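Local coordinates for uncharacterized protein (Exiguobacterium sibiricum, PDB 3B77), which is of unknown function but joins a bacterial pleckstrin homology domain to a helical region that probably serves oligomerisation, at residues D26-Y31 against L63-Y68; K37-C42 against L48-G53; V88-E93 against Y99-D104; A122-E127 against W178-F183. One frame throughout, in Å; residues are numbered along the deposited sequence.

Interaction 1. Residues D26-Y31 against L63-Y68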
# COMPACT_ATOMS: atom_id res chain seq x y z
N ASP A 26 -44.65 38.36 -2.52
CA ASP A 26 -44.20 37.20 -1.75
C ASP A 26 -44.44 37.31 -0.26
O ASP A 26 -43.84 36.57 0.51
CB ASP A 26 -42.71 36.94 -1.99
CG ASP A 26 -42.38 36.82 -3.45
OD1 ASP A 26 -42.38 37.86 -4.13
OD2 ASP A 26 -42.12 35.69 -3.91
N GLY A 27 -45.33 38.22 0.14
CA GLY A 27 -45.69 38.41 1.54
C GLY A 27 -44.62 39.07 2.39
O GLY A 27 -44.63 38.97 3.62
N GLU A 28 -43.70 39.77 1.74
CA GLU A 28 -42.67 40.49 2.45
C GLU A 28 -43.28 41.72 3.13
O GLU A 28 -44.00 42.51 2.51
CB GLU A 28 -41.54 40.89 1.51
CG GLU A 28 -40.33 41.41 2.26
CD GLU A 28 -39.25 41.88 1.36
OE1 GLU A 28 -39.56 42.22 0.22
OE2 GLU A 28 -38.07 41.95 1.81
N LYS A 29 -42.95 41.89 4.40
CA LYS A 29 -43.57 42.90 5.24
C LYS A 29 -42.48 43.73 5.94
O LYS A 29 -41.48 43.19 6.40
CB LYS A 29 -44.50 42.16 6.21
CG LYS A 29 -44.97 42.95 7.41
CD LYS A 29 -46.09 42.23 8.17
CE LYS A 29 -46.29 42.85 9.54
NZ LYS A 29 -46.27 44.32 9.45
N ILE A 30 -42.66 45.05 5.99
CA ILE A 30 -41.67 45.96 6.62
C ILE A 30 -41.89 46.00 8.11
O ILE A 30 -42.99 46.24 8.55
CB ILE A 30 -41.79 47.40 6.12
CG1 ILE A 30 -41.68 47.49 4.59
CG2 ILE A 30 -40.70 48.24 6.73
CD1 ILE A 30 -41.93 48.88 4.02
N TYR A 31 -40.83 45.76 8.88
CA TYR A 31 -40.89 45.78 10.34
C TYR A 31 -40.16 46.95 10.96
O TYR A 31 -40.38 47.27 12.12
CB TYR A 31 -40.33 44.48 10.92
CG TYR A 31 -41.28 43.32 10.81
CD1 TYR A 31 -41.29 42.52 9.68
CD2 TYR A 31 -42.17 43.02 11.83
CE1 TYR A 31 -42.14 41.46 9.56
CE2 TYR A 31 -43.05 41.95 11.72
CZ TYR A 31 -43.01 41.17 10.57
OH TYR A 31 -43.85 40.10 10.40
N LEU A 63 -30.20 50.98 -5.20
CA LEU A 63 -31.02 50.03 -4.43
C LEU A 63 -30.22 48.75 -4.18
O LEU A 63 -29.74 48.14 -5.10
CB LEU A 63 -32.35 49.72 -5.16
CG LEU A 63 -33.60 49.64 -4.28
N TYR A 64 -30.05 48.40 -2.90
CA TYR A 64 -29.45 47.12 -2.47
C TYR A 64 -30.50 46.23 -1.84
O TYR A 64 -31.45 46.74 -1.29
CB TYR A 64 -28.34 47.37 -1.45
CG TYR A 64 -27.15 48.05 -2.07
CD1 TYR A 64 -26.19 47.32 -2.76
CD2 TYR A 64 -26.97 49.43 -1.96
CE1 TYR A 64 -25.10 47.93 -3.32
CE2 TYR A 64 -25.87 50.04 -2.52
CZ TYR A 64 -24.94 49.28 -3.20
OH TYR A 64 -23.82 49.84 -3.78
N ARG A 65 -30.34 44.92 -1.92
CA ARG A 65 -31.23 43.98 -1.24
C ARG A 65 -30.44 42.78 -0.74
O ARG A 65 -29.83 42.05 -1.53
CB ARG A 65 -32.38 43.55 -2.15
CG ARG A 65 -32.85 42.14 -1.87
CD ARG A 65 -34.07 41.77 -2.63
NE ARG A 65 -35.22 42.11 -1.80
CZ ARG A 65 -35.94 41.24 -1.09
NH1 ARG A 65 -35.69 39.95 -1.12
NH2 ARG A 65 -36.95 41.66 -0.37
N TYR A 66 -30.47 42.59 0.59
CA TYR A 66 -29.67 41.57 1.23
C TYR A 66 -30.61 40.64 1.97
O TYR A 66 -30.95 40.90 3.12
CB TYR A 66 -28.66 42.19 2.20
CG TYR A 66 -27.70 43.17 1.55
CD1 TYR A 66 -26.75 42.74 0.64
CD2 TYR A 66 -27.74 44.52 1.86
CE1 TYR A 66 -25.85 43.63 0.02
CE2 TYR A 66 -26.85 45.42 1.27
CZ TYR A 66 -25.90 44.98 0.34
OH TYR A 66 -25.01 45.87 -0.26
N PRO A 67 -31.07 39.58 1.31
CA PRO A 67 -31.89 38.58 2.00
C PRO A 67 -31.07 37.92 3.09
O PRO A 67 -29.92 37.56 2.85
CB PRO A 67 -32.22 37.56 0.89
CG PRO A 67 -32.05 38.33 -0.39
CD PRO A 67 -30.88 39.22 -0.11
N TYR A 68 -31.64 37.80 4.28
CA TYR A 68 -30.90 37.28 5.43
C TYR A 68 -30.30 35.92 5.13
O TYR A 68 -29.14 35.64 5.52
CB TYR A 68 -31.80 37.18 6.68
CG TYR A 68 -32.52 38.48 7.01
CD1 TYR A 68 -31.82 39.68 7.09
CD2 TYR A 68 -33.87 38.49 7.25
CE1 TYR A 68 -32.47 40.88 7.39
CE2 TYR A 68 -34.53 39.66 7.56
CZ TYR A 68 -33.84 40.86 7.63
OH TYR A 68 -34.52 42.02 7.92
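A single salt bridge, between E28 and R65, spans one end of the five-stranded antiparallel sheet of the pleckstrin homology fold. E28 stands in the loop that leads into strand 30-35, while R65 lies on strand 62-67, one edge strand of this sheet within the chain. The backbones stay well apart, the closest CA atoms being those of E28 and P67 at 11.0 Å, so two long side chains are needed to cover the distance. Glutamate and arginine suit this task, and they reach for each other from opposite directions. E28 is stretched out, with CG anti to the backbone N (chi1 -170°), which carries its carboxylate toward the strand. R65 instead bends at chi3, bringing its guanidinium round to the acid. The carboxylate arrives at the guanidinium edge, near its plane, with OE2 of E28 2.5 Å from NH2 of R65. The groups are not laid flat against each other, their planes being 76° apart. That approach is shorter than expected and NH2 sits too near the carboxylate carbon, so the exact position of this nitrogen is doubtful. R65 also packs on L119 of a neighbouring subunit, and L63 pairs with a strand of that same subunit, so the sheet runs on across the interface. The E28 carboxylate is buried, yet it has further partners in its own chain: OE2 accepts a hydrogen bond from OG1 of T44, and OE1 accepts one from the backbone N of L23.

Interaction 2. Residues K37-C42 against L48-G53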
# COMPACT_ATOMS: atom_id res chain seq x y z
N LYS A 37 -31.86 61.84 5.22
CA LYS A 37 -31.85 62.73 4.07
C LYS A 37 -31.25 62.05 2.85
O LYS A 37 -31.68 62.30 1.73
CB LYS A 37 -31.01 63.98 4.43
CG LYS A 37 -30.76 64.99 3.32
CD LYS A 37 -29.95 66.20 3.85
CE LYS A 37 -30.73 67.02 4.90
NZ LYS A 37 -30.09 68.33 5.26
N THR A 38 -30.28 61.17 3.08
CA THR A 38 -29.53 60.51 2.01
C THR A 38 -29.81 59.00 1.85
O THR A 38 -29.61 58.45 0.78
CB THR A 38 -28.00 60.72 2.22
OG1 THR A 38 -27.64 60.49 3.59
CG2 THR A 38 -27.60 62.14 1.87
N ASP A 39 -30.26 58.34 2.91
CA ASP A 39 -30.48 56.90 2.87
C ASP A 39 -31.85 56.50 3.39
O ASP A 39 -32.52 57.27 4.05
CB ASP A 39 -29.41 56.18 3.70
CG ASP A 39 -28.00 56.41 3.18
OD1 ASP A 39 -27.43 57.47 3.49
OD2 ASP A 39 -27.46 55.51 2.49
N GLU A 40 -32.24 55.26 3.07
CA GLU A 40 -33.46 54.66 3.58
C GLU A 40 -33.16 53.18 3.89
O GLU A 40 -32.75 52.44 3.00
CB GLU A 40 -34.55 54.79 2.54
CG GLU A 40 -35.94 54.80 3.12
CD GLU A 40 -37.01 55.35 2.17
OE1 GLU A 40 -36.84 56.46 1.64
OE2 GLU A 40 -38.04 54.67 1.99
N TYR A 41 -33.31 52.79 5.16
CA TYR A 41 -32.95 51.45 5.62
C TYR A 41 -34.22 50.70 6.00
O TYR A 41 -34.83 50.98 7.02
CB TYR A 41 -32.02 51.55 6.82
CG TYR A 41 -30.77 52.32 6.57
CD1 TYR A 41 -29.65 51.71 6.05
CD2 TYR A 41 -30.69 53.66 6.87
CE1 TYR A 41 -28.49 52.41 5.83
CE2 TYR A 41 -29.54 54.39 6.65
CZ TYR A 41 -28.44 53.76 6.14
OH TYR A 41 -27.29 54.45 5.91
N CYS A 42 -34.59 49.72 5.20
CA CYS A 42 -35.86 49.03 5.37
C CYS A 42 -35.61 47.60 5.79
O CYS A 42 -35.01 46.85 5.05
CB CYS A 42 -36.58 49.06 4.03
SG CYS A 42 -38.19 48.37 3.96
N LEU A 48 -32.81 43.10 4.26
CA LEU A 48 -32.51 44.53 4.40
C LEU A 48 -32.54 45.16 2.97
O LEU A 48 -31.76 44.81 2.06
CB LEU A 48 -31.14 44.79 5.07
CG LEU A 48 -30.63 46.24 5.02
CD1 LEU A 48 -31.55 47.23 5.75
CD2 LEU A 48 -29.16 46.35 5.53
N VAL A 49 -33.48 46.09 2.78
CA VAL A 49 -33.61 46.83 1.54
C VAL A 49 -33.06 48.20 1.88
O VAL A 49 -33.48 48.81 2.83
CB VAL A 49 -35.07 46.86 1.07
CG1 VAL A 49 -35.23 47.72 -0.16
CG2 VAL A 49 -35.56 45.45 0.80
N HIS A 50 -32.04 48.61 1.14
CA HIS A 50 -31.34 49.85 1.39
C HIS A 50 -31.23 50.66 0.11
O HIS A 50 -30.70 50.18 -0.90
CB HIS A 50 -29.94 49.53 1.92
CG HIS A 50 -29.05 50.71 2.03
ND1 HIS A 50 -27.70 50.66 1.71
CD2 HIS A 50 -29.29 51.99 2.41
CE1 HIS A 50 -27.16 51.85 1.91
NE2 HIS A 50 -28.11 52.68 2.32
N LEU A 51 -31.77 51.87 0.18
CA LEU A 51 -31.69 52.85 -0.88
C LEU A 51 -30.53 53.79 -0.53
O LEU A 51 -30.68 54.63 0.34
CB LEU A 51 -33.02 53.61 -0.96
CG LEU A 51 -34.29 52.90 -1.45
CD1 LEU A 51 -34.65 51.66 -0.58
CD2 LEU A 51 -35.47 53.87 -1.49
N ASP A 52 -29.39 53.63 -1.18
CA ASP A 52 -28.16 54.36 -0.82
C ASP A 52 -27.99 55.62 -1.65
O ASP A 52 -27.82 55.54 -2.86
CB ASP A 52 -26.93 53.44 -1.04
CG ASP A 52 -25.58 54.09 -0.66
OD1 ASP A 52 -25.49 55.25 -0.21
OD2 ASP A 52 -24.56 53.39 -0.84
N GLY A 53 -28.01 56.78 -0.99
CA GLY A 53 -27.75 58.05 -1.65
C GLY A 53 -26.30 58.45 -1.43
O GLY A 53 -25.93 58.90 -0.34
O HOH W 1 -25.11 57.04 2.03
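Strands 39-42 and 48-52 run antiparallel, with their axes 4.8 Å apart at closest approach, and the hydrogen-bonded pairs E40-L51 and C42-V49 alternate with the non-hydrogen-bonded pair Y41-H50. The C42-V49 pair is short in both directions, C42 N to V49 O and V49 N to C42 O each measuring 2.8 Å. On one face H50 carries the polar contact. Its CG lies anti to the backbone N (chi1 171°), which carries the imidazole diagonally over to D39 on the partner strand, where NE2 donates to OD2 of D39 over 2.9 Å. The bond is nearly straight (164°), lies close to the imidazole plane and meets OD2 on the anti side; histidine suits the place because its rim offers an N-H there. The Y41 ring runs alongside, almost parallel to H50 but slid so far that the rings barely overlap, with CE1 of Y41 over one imidazole face, 3.5 Å from NE2 of H50. The carboxylates of D39 and D52 lie side by side, OD2 of D39 being 3.4 Å from OD1 of D52, and a water close to both acids may ease their repulsion. On the other face CB of C42 meets CB of V49 at 4.0 Å. This hairpin forms the middle of its sheet, between strands 30-35 and 62-67; C42 packs on I30 and L33, while Y41 and L48 reach across to Y99 of strand 97-104 in the facing sheet.

Interaction 3. Residues V88-E93 against Y99-D104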
# COMPACT_ATOMS: atom_id res chain seq x y z
N VAL A 88 -28.03 58.17 18.31
CA VAL A 88 -27.60 56.86 18.78
C VAL A 88 -27.16 56.12 17.51
O VAL A 88 -27.72 56.33 16.45
CB VAL A 88 -28.74 56.11 19.52
CG1 VAL A 88 -29.15 56.86 20.75
CG2 VAL A 88 -29.96 55.88 18.63
N GLU A 89 -26.14 55.27 17.61
CA GLU A 89 -25.62 54.57 16.44
C GLU A 89 -25.79 53.08 16.60
O GLU A 89 -25.40 52.51 17.61
CB GLU A 89 -24.14 54.91 16.25
CG GLU A 89 -23.48 54.23 15.05
CD GLU A 89 -21.95 54.10 15.16
OE1 GLU A 89 -21.46 53.40 16.08
OE2 GLU A 89 -21.23 54.66 14.31
N ILE A 90 -26.37 52.44 15.58
CA ILE A 90 -26.51 50.97 15.52
C ILE A 90 -25.60 50.48 14.41
O ILE A 90 -25.51 51.08 13.34
CB ILE A 90 -27.97 50.52 15.29
CG1 ILE A 90 -28.08 48.99 15.42
CG2 ILE A 90 -28.47 51.00 13.95
CD1 ILE A 90 -29.51 48.49 15.47
N LYS A 91 -24.88 49.40 14.70
CA LYS A 91 -23.97 48.82 13.74
C LYS A 91 -24.21 47.33 13.59
O LYS A 91 -24.73 46.67 14.49
CB LYS A 91 -22.52 49.00 14.18
CG LYS A 91 -22.03 50.42 14.41
CD LYS A 91 -20.66 50.43 15.13
CE LYS A 91 -19.55 49.70 14.33
NZ LYS A 91 -18.21 49.64 15.02
N PHE A 92 -23.82 46.82 12.43
CA PHE A 92 -23.84 45.39 12.12
C PHE A 92 -23.17 45.17 10.78
O PHE A 92 -22.81 46.11 10.07
CB PHE A 92 -25.25 44.81 12.09
CG PHE A 92 -26.17 45.51 11.15
CD1 PHE A 92 -26.90 46.62 11.56
CD2 PHE A 92 -26.32 45.05 9.85
CE1 PHE A 92 -27.73 47.25 10.68
CE2 PHE A 92 -27.16 45.67 8.97
CZ PHE A 92 -27.86 46.77 9.37
N GLU A 93 -22.97 43.90 10.47
CA GLU A 93 -22.41 43.47 9.22
C GLU A 93 -23.39 42.48 8.62
O GLU A 93 -23.83 41.55 9.29
CB GLU A 93 -21.04 42.83 9.43
CG GLU A 93 -20.00 43.81 10.01
CD GLU A 93 -18.61 43.22 10.16
OE1 GLU A 93 -18.37 42.07 9.69
OE2 GLU A 93 -17.76 43.93 10.76
N TYR A 99 -22.43 48.16 8.31
CA TYR A 99 -23.51 49.12 8.40
C TYR A 99 -23.43 49.82 9.71
O TYR A 99 -23.34 49.20 10.75
CB TYR A 99 -24.88 48.45 8.25
CG TYR A 99 -25.32 48.40 6.81
CD1 TYR A 99 -24.86 47.40 5.96
CD2 TYR A 99 -26.15 49.37 6.29
CE1 TYR A 99 -25.24 47.37 4.61
CE2 TYR A 99 -26.53 49.35 4.95
CZ TYR A 99 -26.08 48.35 4.11
OH TYR A 99 -26.46 48.36 2.79
N SER A 100 -23.43 51.14 9.63
CA SER A 100 -23.44 51.99 10.79
C SER A 100 -24.54 53.01 10.51
O SER A 100 -24.44 53.76 9.56
CB SER A 100 -22.10 52.68 10.94
OG SER A 100 -22.18 53.68 11.94
N ILE A 101 -25.58 53.01 11.33
CA ILE A 101 -26.72 53.90 11.11
C ILE A 101 -26.94 54.80 12.32
O ILE A 101 -27.11 54.30 13.43
CB ILE A 101 -28.01 53.09 10.81
CG1 ILE A 101 -27.76 52.08 9.67
CG2 ILE A 101 -29.16 54.03 10.47
CD1 ILE A 101 -28.89 51.10 9.45
N ASP A 102 -26.91 56.11 12.09
CA ASP A 102 -27.15 57.13 13.14
C ASP A 102 -28.62 57.49 13.18
O ASP A 102 -29.21 57.76 12.14
CB ASP A 102 -26.32 58.38 12.88
CG ASP A 102 -24.84 58.18 13.18
OD1 ASP A 102 -24.52 57.67 14.28
OD2 ASP A 102 -24.00 58.54 12.34
N VAL A 103 -29.20 57.49 14.38
CA VAL A 103 -30.63 57.69 14.54
C VAL A 103 -30.89 58.73 15.64
O VAL A 103 -30.19 58.76 16.66
CB VAL A 103 -31.35 56.37 14.90
CG1 VAL A 103 -32.84 56.56 14.97
CG2 VAL A 103 -31.03 55.31 13.89
N ASP A 104 -31.91 59.55 15.41
CA ASP A 104 -32.37 60.56 16.35
C ASP A 104 -32.48 59.98 17.75
O ASP A 104 -33.29 59.07 17.98
CB ASP A 104 -33.74 61.08 15.89
CG ASP A 104 -34.22 62.33 16.65
OD1 ASP A 104 -33.83 62.56 17.83
OD2 ASP A 104 -35.02 63.07 16.04
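Here a β-hairpin, V88-E93 against Y99-D104, supplies two strands of the second, three-stranded sheet of the pleckstrin homology fold, with one face turned inward to helix 108-146 and the other sheet, and charged and polar residues on the other. Hydrogen-bonded pairs V88-V103, I90-I101 and F92-Y99 alternate with E89-D102 and K91-S100, whose CA atoms come closer together. Each of the three hydrogen-bonded pairs is doubly linked; in the middle one, I101 N donates to I90 O over 2.8 Å. Their six side chains all point to the inner face, which branched and aromatic groups fill well. V88 CG2 touches V103 CB at 4.0 Å, and CG2 of I90 lies alongside CB of I101 at 3.8 Å. In F92, chi1 of 56° puts CG between the backbone N and the carbonyl carbon, and the ring leans across to the partner strand: CB of Y99 sits over one face, 3.7 Å from the F92 ring centroid, in a CH-pi contact. The two aromatic rings are nearly parallel, yet slid apart. V88, I90 and F92 bear on V111, L114 and L118 of the helix, while Y99 and I101 pack on Y41. On the opposite face E89 reaches over to the neighbouring strand, and OG of S100 donates to OE2 of E89 over 2.7 Å, coming from above the carboxylate plane. D102 OD1 lies 4.5 Å from E89 OE2 and also close to the D87 carboxylate. Such a gathering of acids would be expected to raise their proton affinity somewhat, an effect the serine hydroxyl probably offsets for E89.

Interaction 4. Residues A122-E127 against W178-F183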
# COMPACT_ATOMS: atom_id res chain seq x y z
N ALA A 122 -28.82 37.31 14.32
CA ALA A 122 -27.42 36.88 14.21
C ALA A 122 -27.20 35.56 14.93
O ALA A 122 -26.51 34.67 14.44
CB ALA A 122 -26.47 37.95 14.77
N GLU A 123 -27.77 35.43 16.12
CA GLU A 123 -27.55 34.23 16.90
C GLU A 123 -28.19 32.99 16.25
O GLU A 123 -27.57 31.94 16.16
CB GLU A 123 -28.02 34.38 18.35
CG GLU A 123 -27.90 33.06 19.13
CD GLU A 123 -27.87 33.20 20.64
OE1 GLU A 123 -27.73 34.35 21.16
OE2 GLU A 123 -27.96 32.14 21.32
N LYS A 124 -29.42 33.13 15.80
CA LYS A 124 -30.13 32.01 15.17
C LYS A 124 -29.37 31.52 13.96
O LYS A 124 -29.28 30.31 13.73
CB LYS A 124 -31.52 32.47 14.74
CG LYS A 124 -32.40 31.40 14.14
CD LYS A 124 -32.91 30.44 15.19
CE LYS A 124 -33.99 29.55 14.62
NZ LYS A 124 -34.39 28.49 15.58
N GLN A 125 -28.82 32.47 13.19
CA GLN A 125 -28.06 32.15 11.98
C GLN A 125 -26.82 31.41 12.38
O GLN A 125 -26.52 30.38 11.80
CB GLN A 125 -27.73 33.40 11.15
CG GLN A 125 -28.97 34.05 10.54
CD GLN A 125 -28.70 35.20 9.57
OE1 GLN A 125 -28.01 36.20 9.88
NE2 GLN A 125 -29.28 35.07 8.38
N TYR A 126 -26.12 31.92 13.39
CA TYR A 126 -24.87 31.31 13.87
C TYR A 126 -25.09 29.85 14.29
O TYR A 126 -24.38 28.91 13.92
CB TYR A 126 -24.35 32.09 15.06
CG TYR A 126 -23.05 31.55 15.65
CD1 TYR A 126 -21.82 31.98 15.18
CD2 TYR A 126 -23.06 30.63 16.71
CE1 TYR A 126 -20.63 31.51 15.72
CE2 TYR A 126 -21.87 30.14 17.26
CZ TYR A 126 -20.67 30.59 16.76
OH TYR A 126 -19.47 30.12 17.30
N GLU A 127 -26.12 29.67 15.09
CA GLU A 127 -26.42 28.36 15.59
C GLU A 127 -26.75 27.44 14.42
O GLU A 127 -26.27 26.32 14.38
CB GLU A 127 -27.55 28.44 16.62
CG GLU A 127 -27.22 27.64 17.88
CD GLU A 127 -27.57 28.39 19.17
OE1 GLU A 127 -28.72 28.20 19.67
OE2 GLU A 127 -26.69 29.19 19.64
N TRP A 178 -31.60 25.13 8.25
CA TRP A 178 -30.63 25.89 8.98
C TRP A 178 -30.18 27.16 8.25
O TRP A 178 -29.35 27.88 8.78
CB TRP A 178 -29.42 25.01 9.34
CG TRP A 178 -29.80 23.75 10.01
CD1 TRP A 178 -29.65 22.49 9.52
CD2 TRP A 178 -30.49 23.61 11.24
NE1 TRP A 178 -30.20 21.56 10.39
CE2 TRP A 178 -30.72 22.23 11.46
CE3 TRP A 178 -30.95 24.53 12.19
CZ2 TRP A 178 -31.34 21.74 12.59
CZ3 TRP A 178 -31.57 24.05 13.31
CH2 TRP A 178 -31.78 22.66 13.50
N ASN A 179 -30.68 27.40 7.04
CA ASN A 179 -30.57 28.68 6.35
C ASN A 179 -31.97 29.22 6.18
O ASN A 179 -32.42 29.40 5.05
CB ASN A 179 -29.99 28.55 4.95
CG ASN A 179 -28.58 28.14 4.95
OD1 ASN A 179 -27.69 28.90 5.33
ND2 ASN A 179 -28.33 26.94 4.44
N GLN A 180 -32.67 29.48 7.28
CA GLN A 180 -34.05 29.95 7.18
C GLN A 180 -34.16 31.31 6.49
O GLN A 180 -33.26 32.15 6.54
CB GLN A 180 -34.75 29.90 8.54
CG GLN A 180 -34.59 31.06 9.47
CD GLN A 180 -35.30 30.81 10.84
OE1 GLN A 180 -35.14 29.74 11.46
NE2 GLN A 180 -36.07 31.80 11.31
N LYS A 181 -35.27 31.50 5.79
CA LYS A 181 -35.47 32.70 4.99
C LYS A 181 -36.14 33.83 5.77
O LYS A 181 -35.77 35.00 5.63
CB LYS A 181 -36.29 32.35 3.73
CG LYS A 181 -35.42 31.79 2.64
CD LYS A 181 -36.15 30.98 1.59
CE LYS A 181 -35.30 30.89 0.28
NZ LYS A 181 -33.79 30.87 0.51
N ASP A 182 -37.10 33.44 6.60
CA ASP A 182 -37.98 34.34 7.28
C ASP A 182 -37.66 34.51 8.78
O ASP A 182 -37.55 33.55 9.54
CB ASP A 182 -39.41 33.82 7.11
CG ASP A 182 -40.44 34.85 7.35
OD1 ASP A 182 -40.23 35.76 8.16
OD2 ASP A 182 -41.48 34.73 6.71
N PHE A 183 -37.55 35.77 9.20
CA PHE A 183 -37.21 36.16 10.54
C PHE A 183 -38.22 37.19 11.03
O PHE A 183 -37.89 38.04 11.87
CB PHE A 183 -35.80 36.74 10.56
CG PHE A 183 -34.71 35.70 10.40
CD1 PHE A 183 -34.24 35.00 11.50
CD2 PHE A 183 -34.14 35.44 9.16
CE1 PHE A 183 -33.26 34.07 11.35
CE2 PHE A 183 -33.13 34.51 9.02
CZ PHE A 183 -32.70 33.82 10.12
O HOH W 2 -30.48 32.13 7.67
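Apolar contact comes first: F183, in the loop between two helices, points its ring at helix 108-146, where the aliphatic parts of K124 and Q125 receive it. K124 CG stands at the ring edge, near its plane, 4.0 Å from CE1 of F183, whereas Q125 CG approaches obliquely, 3.8 Å from CZ of F183. A buried phenylalanine fits because these two polar residues have methylenes to offer near the backbone. In K124 it is chi1 (-177°), with CG anti to the backbone N, that sets CG at the ring edge; the bend at chi2 (73°) then takes the chain across Q180 at about a right angle, leaving CE of K124 3.4 Å from OE1 of Q180. One ring face of F183 is covered by the side-chain amide nitrogen of Q180, NE2, lying toward the rim.

Helix 108-146 runs on from the pleckstrin homology domain, and the loop belongs to the YvbH-like oligomerisation region; F183 sits at the N-cap position of helix 184-191. Subunits meet here too: E127 makes a salt bridge with K181 of a neighbouring subunit, and K181 makes one with E127 of another.

The polar link between the segments runs through a water, which accepts from NE2 of Q125 at a long 3.3 Å and donates to O of Q180 at 3.0 Å, lying in the plane of the F183 ring at its edge. The Q125 amide stays beside the ring while its OE1 accepts from the backbone N of I73. Within the loop, Q180 NE2 donates to O of D182 over 2.9 Å, a bent bond (139°) that helps hold the amide over the aromatic face.

Interactions 1 and 2 share one sheet, and interaction 2 is nested within the loop that interaction 1 closes: backbone bonds such as Y64 N to H50 O, 2.8 Å, probably join them directly. Interaction 3 belongs to the second sheet, and its centre lies about 12 Å from that of interaction 2. The two sheets meet where Y41 CD1 touches I101 CD1 at 3.5 Å and where Y99 OH comes 2.8 Å from H50 ND1. Interaction 4 lies outside the sheets, its centre about 21 Å from that of interaction 3, but Y68 links it to interaction 1, with CD2 of Y68 3.6 Å from CD2 of F183. Interactions 1 and 4 border neighbouring subunits, whereas no other chain touches interactions 2 and 3.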